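Local coordinates for putative alpha-N-acetylgalactosaminidase (Bacillus halodurans C-125, PDB 3CC1), which probably hydrolyses terminal alpha-linked N-acetylgalactosamine from glycoconjugates, at residues 346-351 / 387-392; 355-360 / 371-376; 398-403 / 424-429. All blocks are in the same frame, centred on the assembly; numbering follows the deposited sequence.

Contact 1 (346-351 / 387-392); sequences LNRFVY and DMVGIM
Met388, a selenomethionine at the end of a 3-10 segment, reaches two residues of strand 347-351. Its CB packs against Val350 CG1 at 3.9 Å, the side chains crossing at about a right angle. With CG beside the backbone N (chi1 -64°) and the chain extended from there, the selenium arrives at the rim of the Tyr351 ring, 3.8 Å from Tyr351 CE2. It lies 85° off the ring normal, so this Met-aromatic contact is made at the ring edge, not over a face. The phenol oxygen of Tyr351 bonds the carbonyl of Gln383. Next along, Val389 brings CG1 within 4.3 Å of Val350 CG2, and its carbonyl O lies near the plane of the Arg348 guanidinium, 3.3 Å from NH2. Arg348 NH1 donates to Leu346 O at 2.7 Å and also bonds Asn362 OD1, while NE forms a salt bridge with Glu3 of a second subunit, which together fix the guanidinium. Strand 345-353, outermost in its sheet within the chain, pairs with 356-362, with a classic beta bulge where Val350 and Tyr351 both face Ala358, and the 387-392 loop of the C-terminal beta-sandwich domain packs through Val389 on Phe384 of strand 380-384 and Val370 of strand 368-374.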
loop_
_atom_site.group_PDB
_atom_site.type_symbol
_atom_site.label_atom_id
_atom_site.label_comp_id
_atom_site.label_asym_id
_atom_site.label_seq_id
_atom_site.Cartn_x
_atom_site.Cartn_y
_atom_site.Cartn_z
ATOM N N LEU A 346 2.679 -10.367 27.244
ATOM C CA LEU A 346 2.698 -8.964 26.801
ATOM C C LEU A 346 3.316 -8.804 25.402
ATOM O O LEU A 346 3.804 -7.750 25.011
ATOM C CB LEU A 346 3.443 -8.125 27.835
ATOM C CG LEU A 346 2.741 -7.978 29.187
ATOM C CD1 LEU A 346 3.661 -7.203 30.139
ATOM C CD2 LEU A 346 1.339 -7.356 29.088
ATOM N N ASN A 347 3.264 -9.883 24.656
ATOM C CA ASN A 347 3.807 -9.964 23.286
ATOM C C ASN A 347 3.201 -8.917 22.389
ATOM O O ASN A 347 1.987 -8.828 22.257
ATOM C CB ASN A 347 3.575 -11.355 22.717
ATOM C CG ASN A 347 4.099 -12.418 23.637
ATOM O OD1 ASN A 347 3.510 -12.663 24.680
ATOM N ND2 ASN A 347 5.262 -13.003 23.295
ATOM N N ARG A 348 4.054 -8.086 21.810
ATOM C CA ARG A 348 3.578 -6.857 21.176
ATOM C C ARG A 348 4.510 -6.299 20.118
ATOM O O ARG A 348 5.743 -6.402 20.186
ATOM C CB ARG A 348 3.305 -5.779 22.232
ATOM C CG ARG A 348 4.546 -5.262 22.965
ATOM C CD ARG A 348 4.113 -4.551 24.238
ATOM N NE ARG A 348 5.223 -4.054 25.042
ATOM C CZ ARG A 348 5.953 -4.792 25.846
ATOM N NH1 ARG A 348 5.761 -6.089 25.945
ATOM N NH2 ARG A 348 6.909 -4.231 26.543
ATOM N N PHE A 349 3.867 -5.729 19.112
ATOM C CA PHE A 349 4.526 -5.011 18.029
ATOM C C PHE A 349 4.987 -3.637 18.570
ATOM O O PHE A 349 4.209 -2.952 19.191
ATOM C CB PHE A 349 3.537 -4.886 16.863
ATOM C CG PHE A 349 3.992 -3.967 15.749
ATOM C CD1 PHE A 349 5.095 -4.250 15.006
ATOM C CD2 PHE A 349 3.295 -2.829 15.462
ATOM C CE1 PHE A 349 5.502 -3.404 13.998
ATOM C CE2 PHE A 349 3.709 -1.992 14.449
ATOM C CZ PHE A 349 4.832 -2.287 13.732
ATOM N N VAL A 350 6.253 -3.251 18.360
ATOM C CA VAL A 350 6.785 -1.979 18.915
ATOM C C VAL A 350 6.876 -0.870 17.852
ATOM O O VAL A 350 6.370 0.239 18.044
ATOM C CB VAL A 350 8.143 -2.202 19.657
ATOM C CG1 VAL A 350 8.780 -0.892 20.067
ATOM C CG2 VAL A 350 7.937 -3.138 20.852
ATOM N N TYR A 351 7.509 -1.153 16.732
ATOM C CA TYR A 351 7.634 -0.172 15.690
ATOM C C TYR A 351 7.947 -0.786 14.336
ATOM O O TYR A 351 8.437 -1.886 14.211
ATOM C CB TYR A 351 8.669 0.948 16.043
ATOM C CG TYR A 351 10.146 0.580 15.963
ATOM C CD1 TYR A 351 10.744 0.234 14.753
ATOM C CD2 TYR A 351 10.945 0.640 17.070
ATOM C CE1 TYR A 351 12.081 -0.098 14.674
ATOM C CE2 TYR A 351 12.317 0.347 16.996
ATOM C CZ TYR A 351 12.875 -0.008 15.786
ATOM O OH TYR A 351 14.224 -0.265 15.677
ATOM N N ASP A 387 12.432 3.206 26.854
ATOM C CA ASP A 387 11.092 3.827 26.951
ATOM C C ASP A 387 10.066 3.186 26.019
ATOM O O ASP A 387 8.884 3.331 26.210
ATOM C CB ASP A 387 11.132 5.366 26.769
ATOM C CG ASP A 387 11.870 5.826 25.494
ATOM O OD1 ASP A 387 11.377 5.567 24.381
ATOM O OD2 ASP A 387 12.933 6.467 25.628
HETATM N N MSE A 388 10.522 2.434 25.035
HETATM C CA MSE A 388 9.610 1.736 24.115
HETATM C C MSE A 388 9.017 0.478 24.723
HETATM O O MSE A 388 8.034 -0.069 24.207
HETATM C CB MSE A 388 10.369 1.285 22.867
HETATM C CG MSE A 388 10.935 2.380 22.008
HETATM SE SE MSE A 388 12.082 1.555 20.644
HETATM C CE MSE A 388 12.497 3.120 19.683
ATOM N N VAL A 389 9.651 -0.030 25.771
ATOM C CA VAL A 389 9.254 -1.322 26.337
ATOM C C VAL A 389 8.918 -1.258 27.822
ATOM O O VAL A 389 8.732 -2.274 28.463
ATOM C CB VAL A 389 10.254 -2.440 25.999
ATOM C CG1 VAL A 389 10.333 -2.608 24.414
ATOM C CG2 VAL A 389 11.628 -2.190 26.631
ATOM N N GLY A 390 8.779 -0.048 28.355
ATOM C CA GLY A 390 8.229 0.137 29.699
ATOM C C GLY A 390 9.255 0.142 30.814
ATOM O O GLY A 390 8.886 0.078 31.983
ATOM N N ILE A 391 10.539 0.271 30.465
ATOM C CA ILE A 391 11.626 0.173 31.472
ATOM C C ILE A 391 12.260 1.535 31.686
ATOM O O ILE A 391 12.513 2.269 30.749
ATOM C CB ILE A 391 12.673 -0.900 31.027
ATOM C CG1 ILE A 391 11.986 -2.267 30.893
ATOM C CG2 ILE A 391 13.879 -0.997 31.948
ATOM C CD1 ILE A 391 12.861 -3.392 30.293
HETATM N N MSE A 392 12.481 1.866 32.955
HETATM C CA MSE A 392 13.009 3.158 33.359
HETATM C C MSE A 392 14.215 2.986 34.262
HETATM O O MSE A 392 14.544 3.877 34.999
HETATM C CB MSE A 392 11.949 3.965 34.101
HETATM C CG MSE A 392 10.757 4.309 33.222
HETATM SE SE MSE A 392 9.243 4.947 34.186
HETATM C CE MSE A 392 8.615 3.233 34.729
#

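Contact 2 (355-360 / 371-376); sequences DKVAWA and ALFNLH
Chi1 of -178° at Val357 sets CG2 beside the backbone N, and chi1 of -59° at Leu375 does the same for CG, which brings Val357 CG2 to 3.6 Å from Leu375 CD1. Phe373 lies on the same face of the hairpin, its CB against that of Val357, and its CE1 approaches Trp359 CD1 at 3.9 Å with the two ring planes 86° apart. On the other face Ala358 CB meets Leu372 CD2 at 3.7 Å. Backbone bonds pair Val357 with Phe373 and Trp359 with Ala371 in both directions, and a further bond from Leu375 N to Asp355 O continues the ladder past the end of the strands. Beside it, His376 ND1 donates almost straight to Asp355 OD2 (2.9 Å, 169°), in the plane of the imidazole and onto the anti lone pair of the carboxylate. The other oxygen, OD1, is taken by Tyr251 and by a salt bridge to Arg352. His376 N also bonds Asn374 OD1 at 3.0 Å, closing an Asx turn. Helices 247-262 and 298-310 cover the Trp359 and Phe373 face. This is an antiparallel beta hairpin of the C-terminal beta-sandwich domain, packed against helices of the TIM-barrel part.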
loop_
_atom_site.group_PDB
_atom_site.type_symbol
_atom_site.label_atom_id
_atom_site.label_comp_id
_atom_site.label_asym_id
_atom_site.label_seq_id
_atom_site.Cartn_x
_atom_site.Cartn_y
_atom_site.Cartn_z
ATOM N N ASP A 355 11.316 -0.554 6.788
ATOM C CA ASP A 355 11.777 -1.944 6.839
ATOM C C ASP A 355 12.589 -2.304 8.087
ATOM O O ASP A 355 13.180 -3.370 8.170
ATOM C CB ASP A 355 12.536 -2.354 5.571
ATOM C CG ASP A 355 11.608 -2.759 4.400
ATOM O OD1 ASP A 355 10.378 -2.970 4.560
ATOM O OD2 ASP A 355 12.153 -2.882 3.296
ATOM N N LYS A 356 12.626 -1.412 9.054
ATOM C CA LYS A 356 13.214 -1.705 10.355
ATOM C C LYS A 356 12.020 -2.004 11.292
ATOM O O LYS A 356 11.115 -1.193 11.406
ATOM C CB LYS A 356 14.034 -0.514 10.859
ATOM C CG LYS A 356 15.154 -0.097 9.908
ATOM C CD LYS A 356 15.881 1.092 10.384
ATOM C CE LYS A 356 15.196 2.375 9.969
ATOM N NZ LYS A 356 15.976 3.500 10.567
ATOM N N VAL A 357 12.024 -3.169 11.931
ATOM C CA VAL A 357 10.915 -3.617 12.726
ATOM C C VAL A 357 11.375 -4.052 14.114
ATOM O O VAL A 357 12.440 -4.638 14.273
ATOM C CB VAL A 357 10.168 -4.826 12.046
ATOM C CG1 VAL A 357 8.965 -5.245 12.879
ATOM C CG2 VAL A 357 9.787 -4.481 10.595
ATOM N N ALA A 358 10.558 -3.752 15.111
ATOM C CA ALA A 358 10.814 -4.163 16.528
ATOM C C ALA A 358 9.553 -4.789 17.121
ATOM O O ALA A 358 8.439 -4.366 16.786
ATOM C CB ALA A 358 11.292 -2.937 17.362
ATOM N N TRP A 359 9.726 -5.880 17.876
ATOM C CA TRP A 359 8.667 -6.509 18.663
ATOM C C TRP A 359 9.283 -6.725 20.065
ATOM O O TRP A 359 10.510 -6.741 20.207
ATOM C CB TRP A 359 8.236 -7.888 18.109
ATOM C CG TRP A 359 7.388 -7.862 16.870
ATOM C CD1 TRP A 359 7.782 -7.454 15.623
ATOM C CD2 TRP A 359 6.045 -8.305 16.728
ATOM N NE1 TRP A 359 6.759 -7.561 14.749
ATOM C CE2 TRP A 359 5.678 -8.084 15.391
ATOM C CE3 TRP A 359 5.117 -8.851 17.600
ATOM C CZ2 TRP A 359 4.430 -8.392 14.901
ATOM C CZ3 TRP A 359 3.885 -9.135 17.135
ATOM C CH2 TRP A 359 3.542 -8.913 15.779
ATOM N N ALA A 360 8.432 -6.891 21.068
ATOM C CA ALA A 360 8.855 -7.121 22.448
ATOM C C ALA A 360 7.943 -8.084 23.205
ATOM O O ALA A 360 6.774 -8.343 22.840
ATOM C CB ALA A 360 8.964 -5.780 23.193
ATOM N N ALA A 371 12.941 -8.092 19.893
ATOM C CA ALA A 371 13.351 -8.596 18.597
ATOM C C ALA A 371 13.462 -7.410 17.620
ATOM O O ALA A 371 12.482 -6.674 17.386
ATOM C CB ALA A 371 12.342 -9.665 18.084
ATOM N N LEU A 372 14.648 -7.268 17.051
ATOM C CA LEU A 372 14.954 -6.244 16.063
ATOM C C LEU A 372 15.228 -6.866 14.692
ATOM O O LEU A 372 15.980 -7.812 14.591
ATOM C CB LEU A 372 16.175 -5.403 16.514
ATOM C CG LEU A 372 16.063 -4.686 17.865
ATOM C CD1 LEU A 372 17.442 -4.128 18.350
ATOM C CD2 LEU A 372 14.953 -3.601 17.819
ATOM N N PHE A 373 14.614 -6.321 13.633
ATOM C CA PHE A 373 14.639 -6.965 12.342
ATOM C C PHE A 373 15.007 -5.989 11.230
ATOM O O PHE A 373 14.372 -4.947 11.090
ATOM C CB PHE A 373 13.231 -7.520 11.986
ATOM C CG PHE A 373 12.678 -8.532 12.948
ATOM C CD1 PHE A 373 11.884 -8.127 14.005
ATOM C CD2 PHE A 373 12.878 -9.883 12.757
ATOM C CE1 PHE A 373 11.311 -9.052 14.853
ATOM C CE2 PHE A 373 12.315 -10.821 13.628
ATOM C CZ PHE A 373 11.522 -10.391 14.664
ATOM N N ASN A 374 16.029 -6.321 10.445
ATOM C CA ASN A 374 16.277 -5.606 9.225
ATOM C C ASN A 374 15.656 -6.370 8.054
ATOM O O ASN A 374 16.231 -7.314 7.554
ATOM C CB ASN A 374 17.765 -5.385 8.990
ATOM C CG ASN A 374 18.020 -4.696 7.684
ATOM O OD1 ASN A 374 17.100 -4.124 7.111
ATOM N ND2 ASN A 374 19.262 -4.750 7.192
ATOM N N LEU A 375 14.497 -5.907 7.588
ATOM C CA LEU A 375 13.757 -6.556 6.476
ATOM C C LEU A 375 14.214 -6.048 5.102
ATOM O O LEU A 375 13.713 -6.461 4.074
ATOM C CB LEU A 375 12.257 -6.315 6.618
ATOM C CG LEU A 375 11.605 -6.816 7.898
ATOM C CD1 LEU A 375 10.101 -6.627 7.732
ATOM C CD2 LEU A 375 12.025 -8.275 8.166
ATOM N N HIS A 376 15.173 -5.151 5.116
ATOM C CA HIS A 376 15.628 -4.485 3.907
ATOM C C HIS A 376 16.677 -5.305 3.199
ATOM O O HIS A 376 17.249 -6.227 3.779
ATOM C CB HIS A 376 16.220 -3.107 4.246
ATOM C CG HIS A 376 16.008 -2.107 3.164
ATOM N ND1 HIS A 376 14.761 -1.881 2.606
ATOM C CD2 HIS A 376 16.875 -1.293 2.511
ATOM C CE1 HIS A 376 14.875 -0.964 1.658
ATOM N NE2 HIS A 376 16.143 -0.590 1.585
#

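Contact 3 (398-403 / 424-429); sequences FNVWDR and SMMLKL
Phe398 and Lys428 form an antiparallel hydrogen-bonded pair, and Val400 N adds a nearly straight bond (179°) to Met426 O at 2.9 Å as the chain leaves its strand. The two strands are neighbours in the antiparallel sheet of the C-terminal beta-sandwich domain. Val400 turns toward strand 424-429 and lays CG2 along its backbone, 3.6 Å from Lys428 N and 3.8 Å from Met426 CG. The side chain of Met426 leads on toward helices 298-310 and 335-343. Trp401 makes a looser contact, CD1 lying 4.3 Å from Met426 CB, while its indole NE1 bonds Asn306 of helix 298-310. On the side of the sheet where Phe398 and Lys428 project, the lysine ammonium sits above the Phe398 ring, but the distance of 5.7 Å from NZ to the ring centroid allows at most a weak cation-pi attraction. Both residues line the pocket occupied by a polyethylene glycol, and NZ hydrogen-bonds that ligand, which probably came from the crystallisation liquor. On the opposite face from Phe398 and Lys428, Asn399, with CG anti to its N (chi1 178°), sets its amide beside the selenium of Met425, whose chain is bent at chi2 and chi3; Asn399 ND2 lies 3.4 Å from Met425 SE. OD1 of Asn399 accepts from Asp402 N in an Asx motif, and from a water that donates to it at 2.6 Å and accepts from Met426 N.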
loop_
_atom_site.group_PDB
_atom_site.type_symbol
_atom_site.label_atom_id
_atom_site.label_comp_id
_atom_site.label_asym_id
_atom_site.label_seq_id
_atom_site.Cartn_x
_atom_site.Cartn_y
_atom_site.Cartn_z
ATOM N N PHE A 398 21.588 -9.025 26.396
ATOM C CA PHE A 398 22.169 -10.298 25.925
ATOM C C PHE A 398 21.583 -10.687 24.595
ATOM O O PHE A 398 20.406 -10.414 24.317
ATOM C CB PHE A 398 21.900 -11.449 26.896
ATOM C CG PHE A 398 22.460 -11.242 28.253
ATOM C CD1 PHE A 398 21.779 -10.477 29.201
ATOM C CD2 PHE A 398 23.654 -11.801 28.602
ATOM C CE1 PHE A 398 22.286 -10.293 30.468
ATOM C CE2 PHE A 398 24.181 -11.603 29.894
ATOM C CZ PHE A 398 23.491 -10.849 30.808
ATOM N N ASN A 399 22.437 -11.291 23.782
ATOM C CA ASN A 399 22.077 -11.926 22.516
ATOM C C ASN A 399 21.565 -13.318 22.830
ATOM O O ASN A 399 22.308 -14.170 23.287
ATOM C CB ASN A 399 23.318 -12.000 21.617
ATOM C CG ASN A 399 23.051 -12.694 20.267
ATOM O OD1 ASN A 399 22.216 -13.562 20.141
ATOM N ND2 ASN A 399 23.831 -12.324 19.268
ATOM N N VAL A 400 20.280 -13.547 22.629
ATOM C CA VAL A 400 19.659 -14.809 23.104
ATOM C C VAL A 400 20.195 -16.014 22.329
ATOM O O VAL A 400 20.501 -17.043 22.905
ATOM C CB VAL A 400 18.116 -14.768 23.048
ATOM C CG1 VAL A 400 17.537 -16.178 23.398
ATOM C CG2 VAL A 400 17.566 -13.675 23.981
ATOM N N TRP A 401 20.360 -15.861 21.013
ATOM C CA TRP A 401 20.794 -16.992 20.195
ATOM C C TRP A 401 22.194 -17.450 20.560
ATOM O O TRP A 401 22.464 -18.635 20.621
ATOM C CB TRP A 401 20.701 -16.692 18.719
ATOM C CG TRP A 401 19.312 -16.856 18.217
ATOM C CD1 TRP A 401 18.453 -15.886 17.856
ATOM C CD2 TRP A 401 18.649 -18.092 18.007
ATOM N NE1 TRP A 401 17.266 -16.435 17.427
ATOM C CE2 TRP A 401 17.364 -17.796 17.491
ATOM C CE3 TRP A 401 19.013 -19.427 18.187
ATOM C CZ2 TRP A 401 16.440 -18.784 17.175
ATOM C CZ3 TRP A 401 18.069 -20.419 17.860
ATOM C CH2 TRP A 401 16.816 -20.078 17.367
ATOM N N ASP A 402 23.123 -16.543 20.775
ATOM C CA ASP A 402 24.455 -17.044 21.077
ATOM C C ASP A 402 24.814 -16.916 22.556
ATOM O O ASP A 402 25.927 -17.174 22.978
ATOM C CB ASP A 402 25.469 -16.471 20.117
ATOM C CG ASP A 402 25.796 -15.058 20.386
ATOM O OD1 ASP A 402 25.592 -14.583 21.518
ATOM O OD2 ASP A 402 26.270 -14.407 19.432
ATOM N N ARG A 403 23.808 -16.580 23.338
ATOM C CA ARG A 403 23.889 -16.579 24.792
ATOM C C ARG A 403 25.033 -15.703 25.272
ATOM O O ARG A 403 25.797 -16.112 26.134
ATOM C CB ARG A 403 24.099 -17.995 25.328
ATOM C CG ARG A 403 23.069 -19.009 24.850
ATOM C CD ARG A 403 23.473 -20.449 25.131
ATOM N NE ARG A 403 22.716 -21.383 24.273
ATOM N N SER A 424 18.353 -10.364 11.889
ATOM C CA SER A 424 17.663 -9.896 13.055
ATOM C C SER A 424 18.506 -10.186 14.309
ATOM O O SER A 424 19.520 -10.877 14.270
ATOM C CB SER A 424 16.297 -10.543 13.200
ATOM O OG SER A 424 16.410 -11.953 13.288
HETATM N N MSE A 425 18.063 -9.619 15.412
HETATM C CA MSE A 425 18.671 -9.908 16.691
HETATM C C MSE A 425 17.617 -10.044 17.752
HETATM O O MSE A 425 16.748 -9.161 17.911
HETATM C CB MSE A 425 19.595 -8.772 17.058
HETATM C CG MSE A 425 19.838 -8.807 18.549
HETATM SE SE MSE A 425 21.396 -9.936 18.887
HETATM C CE MSE A 425 22.272 -8.221 18.722
HETATM N N MSE A 426 17.707 -11.126 18.524
HETATM C CA MSE A 426 16.850 -11.300 19.688
HETATM C C MSE A 426 17.614 -10.958 20.973
HETATM O O MSE A 426 18.649 -11.563 21.283
HETATM C CB MSE A 426 16.296 -12.724 19.731
HETATM C CG MSE A 426 15.395 -12.991 20.913
HETATM SE SE MSE A 426 13.688 -12.118 20.772
HETATM C CE MSE A 426 12.680 -13.483 19.785
ATOM N N LEU A 427 17.117 -9.940 21.681
ATOM C CA LEU A 427 17.755 -9.465 22.900
ATOM C C LEU A 427 16.966 -9.881 24.130
ATOM O O LEU A 427 15.724 -9.912 24.122
ATOM C CB LEU A 427 17.893 -7.938 22.903
ATOM C CG LEU A 427 18.565 -7.239 21.716
ATOM C CD1 LEU A 427 18.215 -5.781 21.686
ATOM C CD2 LEU A 427 20.075 -7.402 21.808
ATOM N N LYS A 428 17.716 -10.240 25.165
ATOM C CA LYS A 428 17.177 -10.310 26.530
ATOM C C LYS A 428 17.645 -9.103 27.298
ATOM O O LYS A 428 18.832 -8.778 27.299
ATOM C CB LYS A 428 17.627 -11.575 27.257
ATOM C CG LYS A 428 17.086 -11.680 28.694
ATOM C CD LYS A 428 17.269 -13.052 29.293
ATOM C CE LYS A 428 18.633 -13.283 29.892
ATOM N NZ LYS A 428 18.734 -14.699 30.416
ATOM N N LEU A 429 16.699 -8.445 27.957
ATOM C CA LEU A 429 16.979 -7.300 28.782
ATOM C C LEU A 429 16.802 -7.734 30.211
ATOM O O LEU A 429 15.676 -8.031 30.621
ATOM C CB LEU A 429 15.993 -6.163 28.489
ATOM C CG LEU A 429 16.065 -5.367 27.193
ATOM C CD1 LEU A 429 16.095 -6.274 26.017
ATOM C CD2 LEU A 429 14.907 -4.412 27.079
HETATM O O HOH W 1 20.049 -13.098 18.820
#

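In the fold
Following the chain from the N terminus, strand 345-353 opens the antiparallel sheet after helix 335-343, and contact 1 joins it to the loop 387-392. The span between those segments contains contact 2, the hairpin of strands 356-362 and 368-374, so contact 2 is nested within the loop that contact 1 closes. Contact 3 follows in series, closing the excursion from strand 395-399 through 404-409 and 415-419 back to strand 424-431. All three reach the same sheet. A probable hydrogen bond between Arg348 O and Ala360 N joins contacts 1 and 2, and one between Leu372 O and Met425 N joins contacts 2 and 3. Leu429 touches Val389 and Ile391, joining contact 3 to the loop of contact 1.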